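Local atomic coordinates of ricin B lectin (Clostridium thermocellum, PDB entry 3VSF), a protein that hydrolyses beta-1,3-galactan from the chain end, pairing a glycoside hydrolase family 43 module with a galactose-binding ricin-type lectin module. Residues E75-D78 with D79-F83; P110-N113 with H114-I117. All blocks are in the same frame, centred on the assembly; numbering follows the deposited sequence.

Interaction 1: residues E75-D78 with D79-F83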
# COMPACT_ATOMS: atom_id res chain seq x y z
N GLU A 75 -10.75 -10.39 -9.94
CA GLU A 75 -10.91 -11.63 -10.70
C GLU A 75 -10.34 -12.83 -9.95
O GLU A 75 -9.62 -12.67 -8.96
CB GLU A 75 -10.24 -11.49 -12.07
CG GLU A 75 -8.78 -11.08 -12.04
CD GLU A 75 -7.86 -12.20 -11.61
OE1 GLU A 75 -8.20 -13.38 -11.85
OE2 GLU A 75 -6.79 -11.90 -11.03
N TYR A 76 -10.68 -14.03 -10.42
CA TYR A 76 -10.20 -15.26 -9.80
C TYR A 76 -10.27 -16.42 -10.78
O TYR A 76 -11.28 -16.61 -11.47
CB TYR A 76 -11.00 -15.58 -8.54
CG TYR A 76 -12.44 -15.98 -8.81
CD1 TYR A 76 -12.88 -17.27 -8.56
CD2 TYR A 76 -13.35 -15.06 -9.31
CE1 TYR A 76 -14.20 -17.63 -8.80
CE2 TYR A 76 -14.66 -15.41 -9.56
CZ TYR A 76 -15.08 -16.70 -9.30
OH TYR A 76 -16.39 -17.06 -9.55
N ARG A 77 -9.20 -17.20 -10.85
CA ARG A 77 -9.14 -18.36 -11.73
C ARG A 77 -9.98 -19.52 -11.21
O ARG A 77 -10.60 -19.42 -10.15
CB ARG A 77 -7.69 -18.82 -11.92
CG ARG A 77 -6.87 -17.96 -12.88
CD ARG A 77 -6.53 -16.59 -12.29
NE ARG A 77 -5.44 -15.96 -13.03
CZ ARG A 77 -4.92 -14.77 -12.73
NH1 ARG A 77 -5.39 -14.07 -11.71
NH2 ARG A 77 -3.93 -14.28 -13.46
N ASP A 78 -10.00 -20.62 -11.96
CA ASP A 78 -10.74 -21.82 -11.57
C ASP A 78 -9.81 -23.02 -11.40
O ASP A 78 -8.67 -22.88 -10.95
CB ASP A 78 -11.82 -22.15 -12.60
CG ASP A 78 -11.28 -22.26 -14.01
OD1 ASP A 78 -12.08 -22.20 -14.97
OD2 ASP A 78 -10.05 -22.42 -14.17
N ASP A 79 -10.29 -24.21 -11.77
CA ASP A 79 -9.49 -25.42 -11.68
C ASP A 79 -8.40 -25.46 -12.75
O ASP A 79 -7.34 -26.04 -12.54
CB ASP A 79 -10.38 -26.67 -11.79
CG ASP A 79 -11.21 -26.91 -10.55
OD1 ASP A 79 -10.82 -26.42 -9.47
OD2 ASP A 79 -12.26 -27.58 -10.65
N SER A 80 -8.67 -24.84 -13.89
CA SER A 80 -7.70 -24.81 -14.98
C SER A 80 -6.92 -23.50 -15.00
O SER A 80 -6.31 -23.15 -16.00
CB SER A 80 -8.41 -25.02 -16.33
OG SER A 80 -9.06 -26.28 -16.37
N ASN A 81 -6.93 -22.80 -13.87
CA ASN A 81 -6.23 -21.53 -13.74
C ASN A 81 -6.61 -20.55 -14.85
O ASN A 81 -5.77 -19.78 -15.33
CB ASN A 81 -4.71 -21.75 -13.73
CG ASN A 81 -3.94 -20.53 -13.25
OD1 ASN A 81 -4.43 -19.76 -12.42
ND2 ASN A 81 -2.73 -20.36 -13.76
N LEU A 82 -7.87 -20.58 -15.25
CA LEU A 82 -8.37 -19.69 -16.29
C LEU A 82 -9.42 -18.73 -15.74
O LEU A 82 -9.95 -18.93 -14.65
CB LEU A 82 -8.98 -20.50 -17.44
CG LEU A 82 -8.04 -21.46 -18.16
CD1 LEU A 82 -8.80 -22.26 -19.21
CD2 LEU A 82 -6.88 -20.71 -18.80
N PHE A 83 -9.70 -17.68 -16.50
CA PHE A 83 -10.69 -16.68 -16.10
C PHE A 83 -12.04 -17.33 -15.81
O PHE A 83 -12.67 -17.91 -16.69
CB PHE A 83 -10.86 -15.63 -17.20
CG PHE A 83 -11.93 -14.62 -16.90
CD1 PHE A 83 -12.29 -14.33 -15.60
CD2 PHE A 83 -12.57 -13.95 -17.93
CE1 PHE A 83 -13.27 -13.41 -15.32
CE2 PHE A 83 -13.55 -13.02 -17.66
CZ PHE A 83 -13.91 -12.75 -16.36
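Arg77 and Asp78 face Asn81 and Leu82 across a tight reversal of the chain, a type I beta turn running from Asp78 to Asn81, with the CA atoms of Arg77 and Asn81 4.7 Å apart. The backbone bonds across the reversal are weak: Asn81 N reaches Asp78 O at 3.4 Å, and Asp78 N reaches Leu82 O at 3.2 Å. Asn81, in the left-handed region, fits a type I turn with a G1 bulge. The CA-H of Arg77 also points at Leu82 O. The reversal joins strand 69-77 to strand 83-91, the second and third strands of the first four-stranded blade in the five-bladed beta-propeller of family 43 hydrolases.

Asp78 turns its carboxylate back on the loop. A chi1 of 55° sets CG between the backbone N and the carbonyl carbon, bringing OD2 to the N-H groups that follow. There OD2 accepts Ser80 N at 2.8 Å, an Asx turn, and Leu82 N at 3.1 Å in a nearly straight bond (170°). The two N-H groups come from opposite faces of the carboxylate plane, gripping one oxygen from both sides.

Asn81 lies alongside Arg77, its OD1 3.1 Å from Arg77 CG, with amide and guanidinium planes 18° apart. Bent at chi2, Arg77 carries NH1 to Glu75 OE2, 2.7 Å away, while NH2 makes a second salt bridge to Glu118 on strand 116-124.

Interaction 2: residues P110-N113 with H114-I117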
# COMPACT_ATOMS: atom_id res chain seq x y z
N PRO A 110 -18.03 -14.98 -25.94
CA PRO A 110 -17.43 -16.18 -26.52
C PRO A 110 -15.93 -16.26 -26.27
O PRO A 110 -15.41 -17.35 -25.99
CB PRO A 110 -17.71 -16.02 -28.02
CG PRO A 110 -17.89 -14.56 -28.22
CD PRO A 110 -18.58 -14.08 -26.98
N GLU A 111 -15.23 -15.14 -26.36
CA GLU A 111 -13.79 -15.12 -26.17
C GLU A 111 -13.41 -15.08 -24.70
O GLU A 111 -12.23 -15.16 -24.35
CB GLU A 111 -13.15 -13.95 -26.92
CG GLU A 111 -13.67 -12.58 -26.51
CD GLU A 111 -13.01 -11.46 -27.28
OE1 GLU A 111 -12.12 -11.74 -28.11
OE2 GLU A 111 -13.38 -10.28 -27.06
N LEU A 112 -14.41 -14.96 -23.83
CA LEU A 112 -14.17 -14.98 -22.39
C LEU A 112 -14.27 -16.39 -21.84
O LEU A 112 -14.08 -16.62 -20.65
CB LEU A 112 -15.16 -14.06 -21.67
CG LEU A 112 -15.06 -12.57 -21.99
CD1 LEU A 112 -16.09 -11.78 -21.18
CD2 LEU A 112 -13.66 -12.05 -21.73
N ASN A 113 -14.57 -17.35 -22.72
CA ASN A 113 -14.67 -18.75 -22.32
C ASN A 113 -13.32 -19.33 -21.91
O ASN A 113 -13.16 -19.82 -20.80
CB ASN A 113 -15.29 -19.58 -23.45
CG ASN A 113 -16.76 -19.29 -23.66
OD1 ASN A 113 -17.13 -18.24 -24.19
ND2 ASN A 113 -17.61 -20.22 -23.24
N HIS A 114 -12.36 -19.25 -22.82
CA HIS A 114 -11.04 -19.82 -22.58
C HIS A 114 -9.97 -18.73 -22.70
O HIS A 114 -9.36 -18.57 -23.76
CB HIS A 114 -10.76 -20.94 -23.58
CG HIS A 114 -9.50 -21.70 -23.31
ND1 HIS A 114 -9.44 -22.74 -22.41
CD2 HIS A 114 -8.26 -21.57 -23.83
CE1 HIS A 114 -8.21 -23.22 -22.39
NE2 HIS A 114 -7.47 -22.53 -23.24
N CYS A 115 -9.76 -17.99 -21.62
CA CYS A 115 -8.83 -16.87 -21.64
C CYS A 115 -8.32 -16.48 -20.25
O CYS A 115 -8.77 -17.03 -19.24
CB CYS A 115 -9.48 -15.64 -22.28
SG CYS A 115 -10.76 -14.87 -21.26
N ASN A 116 -7.39 -15.54 -20.22
CA ASN A 116 -6.89 -14.98 -18.97
C ASN A 116 -7.31 -13.53 -18.80
O ASN A 116 -7.05 -12.70 -19.67
CB ASN A 116 -5.36 -15.07 -18.92
CG ASN A 116 -4.85 -16.49 -19.03
OD1 ASN A 116 -4.01 -16.79 -19.88
ND2 ASN A 116 -5.34 -17.37 -18.17
N ILE A 117 -7.97 -13.22 -17.69
CA ILE A 117 -8.31 -11.84 -17.37
C ILE A 117 -7.78 -11.47 -15.99
O ILE A 117 -8.06 -12.16 -15.01
CB ILE A 117 -9.82 -11.59 -17.44
CG1 ILE A 117 -10.25 -11.40 -18.89
CG2 ILE A 117 -10.19 -10.35 -16.63
CD1 ILE A 117 -11.62 -10.77 -19.05
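Leu112 and Cys115 meet where the loop 110-113 bends into the approach to strand 116-124, and with His114 they account for most of the surface buried here. Cys115 points its side chain back at the loop. With chi1 at 72°, its sulfur stands between its own N and carbonyl carbon and comes up against the preceding turn, SG lying 3.6 Å from Leu112 CA. Cys115 CB is 3.5 Å from Glu111 O, a carbonyl that takes a hydrogen bond from Trp137 NE1.

Leu112 starts out away from the following residues, but its isobutyl end swings round to them through one methyl. CD2 lies 4.1 Å from Cys115 SG and 3.6 Å from Ile117 CD1, so it touches both Cys115, just before the strand, and Ile117 on it; the leucine and isoleucine chains cross at a slant. Trp137, from strand 131-138, touches both Leu112 and Cys115, while Met135 of that strand touches Ile117.

His114 takes the other side of the bend. Its CG, anti to the backbone N (chi1 -173°), leads the imidazole outward, where it touches Leu82 and Ile141. The loop follows strand 98-105, the last of the first propeller blade, and leads into strand 116-124, the first of the second, as in the blade-to-blade connections of a beta-propeller.

Interaction 1 precedes interaction 2 along the chain, and their centres lie about 10 Å apart, both within the family 43 hydrolase range and away from the galactose-binding residues Asp422, Asp425, Asn440 and Asn444 of the lectin module. The hairpin 75-83 belongs to the first propeller blade, whereas 110-117 leads from that blade's last strand into the second blade. The two touch directly: Phe83 N probably donates a hydrogen bond to Cys115 O (3.0 Å), the Phe83 ring packs on Ile117 CD1, and Leu82 CD1 meets the His114 ring. Neighbouring blades are therefore joined here by backbone and side chains alike, beside the chain's passage between them.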